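Local coordinates for protein RNA-directed RNA polymerase (PDB 3ZED) that probably copies the viral RNA genome as an RNA-dependent RNA polymerase, found both free and covalently attached to that RNA, at residues Trp563-Ser568 with Glu572-Val577. Residues are numbered along the deposited sequence; the frame is centred on the assembly and turned at random.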
loop_
_atom_site.group_PDB
_atom_site.type_symbol
_atom_site.label_atom_id
_atom_site.label_comp_id
_atom_site.label_asym_id
_atom_site.label_seq_id
_atom_site.Cartn_x
_atom_site.Cartn_y
_atom_site.Cartn_z
ATOM N N TRP B 563 13.388 -9.385 3.435
ATOM C CA TRP B 563 14.050 -10.675 3.208
ATOM C C TRP B 563 15.574 -10.576 3.086
ATOM O O TRP B 563 16.104 -9.645 2.482
ATOM C CB TRP B 563 13.514 -11.343 1.916
ATOM C CG TRP B 563 12.029 -11.498 1.889
ATOM C CD1 TRP B 563 11.125 -10.658 1.295
ATOM C CD2 TRP B 563 11.261 -12.509 2.558
ATOM N NE1 TRP B 563 9.840 -11.100 1.525
ATOM C CE2 TRP B 563 9.891 -12.225 2.317
ATOM C CE3 TRP B 563 11.597 -13.645 3.326
ATOM C CZ2 TRP B 563 8.860 -13.044 2.805
ATOM C CZ3 TRP B 563 10.576 -14.457 3.797
ATOM C CH2 TRP B 563 9.226 -14.147 3.550
ATOM N N SER B 564 16.256 -11.578 3.643
ATOM C CA SER B 564 17.700 -11.819 3.527
ATOM C C SER B 564 17.898 -12.981 2.566
ATOM O O SER B 564 16.939 -13.725 2.291
ATOM C CB SER B 564 18.327 -12.152 4.881
ATOM O OG SER B 564 18.220 -11.080 5.791
ATOM N N ALA B 565 19.122 -13.148 2.061
ATOM C CA ALA B 565 19.445 -14.226 1.120
ATOM C C ALA B 565 20.437 -15.192 1.766
ATOM O O ALA B 565 21.420 -14.770 2.386
ATOM C CB ALA B 565 20.026 -13.644 -0.155
ATOM N N ILE B 566 20.170 -16.478 1.625
ATOM C CA ILE B 566 21.011 -17.539 2.157
ATOM C C ILE B 566 21.342 -18.424 0.946
ATOM O O ILE B 566 20.492 -18.581 0.079
ATOM C CB ILE B 566 20.215 -18.227 3.321
ATOM C CG1 ILE B 566 20.564 -17.627 4.707
ATOM C CG2 ILE B 566 20.140 -19.755 3.311
ATOM C CD1 ILE B 566 21.978 -17.902 5.269
ATOM N N TYR B 567 22.574 -18.931 0.848
ATOM C CA TYR B 567 22.946 -19.794 -0.276
ATOM C C TYR B 567 22.623 -21.256 0.050
ATOM O O TYR B 567 22.958 -21.725 1.135
ATOM C CB TYR B 567 24.433 -19.639 -0.632
ATOM C CG TYR B 567 24.801 -20.352 -1.909
ATOM C CD1 TYR B 567 24.529 -19.780 -3.151
ATOM C CD2 TYR B 567 25.388 -21.615 -1.882
ATOM C CE1 TYR B 567 24.860 -20.435 -4.336
ATOM C CE2 TYR B 567 25.718 -22.285 -3.065
ATOM C CZ TYR B 567 25.427 -21.700 -4.291
ATOM O OH TYR B 567 25.736 -22.339 -5.469
ATOM N N SER B 568 21.959 -21.949 -0.879
ATOM C CA SER B 568 21.575 -23.367 -0.809
ATOM C C SER B 568 22.505 -24.216 -1.679
ATOM O O SER B 568 22.591 -23.989 -2.883
ATOM C CB SER B 568 20.125 -23.550 -1.269
ATOM O OG SER B 568 19.815 -24.908 -1.543
ATOM N N GLU B 572 21.706 -24.882 -5.459
ATOM C CA GLU B 572 22.784 -24.099 -6.088
ATOM C C GLU B 572 22.283 -22.700 -6.437
ATOM O O GLU B 572 22.475 -22.191 -7.544
ATOM C CB GLU B 572 23.379 -24.800 -7.310
ATOM C CG GLU B 572 24.307 -25.949 -6.959
ATOM C CD GLU B 572 24.997 -26.485 -8.188
ATOM O OE1 GLU B 572 26.048 -25.915 -8.555
ATOM O OE2 GLU B 572 24.438 -27.399 -8.839
ATOM N N MET B 573 21.633 -22.088 -5.456
ATOM C CA MET B 573 21.073 -20.764 -5.593
ATOM C C MET B 573 20.842 -20.148 -4.248
ATOM O O MET B 573 20.871 -20.830 -3.213
ATOM C CB MET B 573 19.756 -20.793 -6.408
ATOM C CG MET B 573 18.650 -21.638 -5.799
ATOM S SD MET B 573 17.362 -22.012 -7.034
ATOM C CE MET B 573 16.234 -20.738 -6.640
ATOM N N PHE B 574 20.622 -18.830 -4.273
ATOM C CA PHE B 574 20.233 -18.082 -3.093
ATOM C C PHE B 574 18.733 -18.229 -2.910
ATOM O O PHE B 574 17.971 -18.240 -3.894
ATOM C CB PHE B 574 20.621 -16.602 -3.204
ATOM C CG PHE B 574 22.098 -16.387 -3.039
ATOM C CD1 PHE B 574 22.647 -16.172 -1.781
ATOM C CD2 PHE B 574 22.940 -16.372 -4.141
ATOM C CE1 PHE B 574 24.021 -15.950 -1.631
ATOM C CE2 PHE B 574 24.316 -16.180 -3.983
ATOM C CZ PHE B 574 24.847 -15.973 -2.732
ATOM N N VAL B 575 18.323 -18.390 -1.657
ATOM C CA VAL B 575 16.915 -18.544 -1.279
ATOM C C VAL B 575 16.585 -17.477 -0.213
ATOM O O VAL B 575 17.495 -17.060 0.509
ATOM C CB VAL B 575 16.586 -19.983 -0.802
ATOM C CG1 VAL B 575 16.804 -20.992 -1.924
ATOM C CG2 VAL B 575 17.398 -20.368 0.443
ATOM N N PRO B 576 15.324 -17.013 -0.080
ATOM C CA PRO B 576 15.053 -16.015 0.952
ATOM C C PRO B 576 14.833 -16.617 2.338
ATOM O O PRO B 576 14.297 -17.716 2.493
ATOM C CB PRO B 576 13.768 -15.355 0.465
ATOM C CG PRO B 576 13.041 -16.448 -0.264
ATOM C CD PRO B 576 14.103 -17.337 -0.856
ATOM N N VAL B 577 15.211 -15.844 3.343
ATOM C CA VAL B 577 14.915 -16.090 4.741
ATOM C C VAL B 577 14.449 -14.744 5.305
ATOM O O VAL B 577 15.049 -13.675 5.008
ATOM C CB VAL B 577 16.026 -16.758 5.610
ATOM C CG1 VAL B 577 16.350 -18.159 5.121
ATOM C CG2 VAL B 577 17.286 -15.892 5.743
#
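Tyr-567 turns the edge of its ring onto one face of the Phe-574 ring. CD1 of Tyr-567 sits over the ring centre, 3.7 Å from CE2 of Phe-574. The planes meet at 73°, a T-shaped (edge-to-face) stack. On the Tyr-567 ring, one face receives the carbonyl O of Met-573, 3.8 Å from CD1 of Tyr-567. CB of Tyr-567 also lies over the Phe-574 face as a CH-pi contact.

The pair belongs to an antiparallel beta hairpin, 563-568 with 573-578, in the thumb region of the polymerase. Tyr-567 and Phe-574 are directly opposite each other as a non-hydrogen-bonded pair, and their side chains leave the same face of the sheet. Tyr-567 holds CG anti to its backbone N (chi1 -171°). The ring then runs along the neighbouring strand, and OH comes to 3.5 Å from CA of Glu-572. Helices 364-377 and 524-533 pack against Phe-574.

Ala-565 and Pro-576 share that face, and CB of Ala-565 touches CD1 of Phe-574. At the far end the Trp-563 indole has the carbonyl C of Val-577 at its edge. Phe-361 makes an edge-to-face pair with the same indole.

The other face carries Ile-566, Val-575 and Val-577. CG2 of Ile-566 meets CG2 of Val-575, while CG1 of Ile-566 meets CG2 of Val-577. Paired backbone bonds join Ser-564 to Val-577 and Ile-566 to Val-575. Strand 563-568 is central in a three-stranded sheet, with 556-560 on its other side.

Near the turn a G1 beta bulge sets Glu-572 and Met-573 together opposite Ser-568. OG of Ser-568 bonds to Leu-541 O and to Met-571 N. The backbone N of Ser-568 gives a nearly straight bond to Met-573 O, 2.8 Å. O of Ser-568 takes two weak bonds, from Glu-572 N at 2.9 Å and from Met-573 N at 3.3 Å.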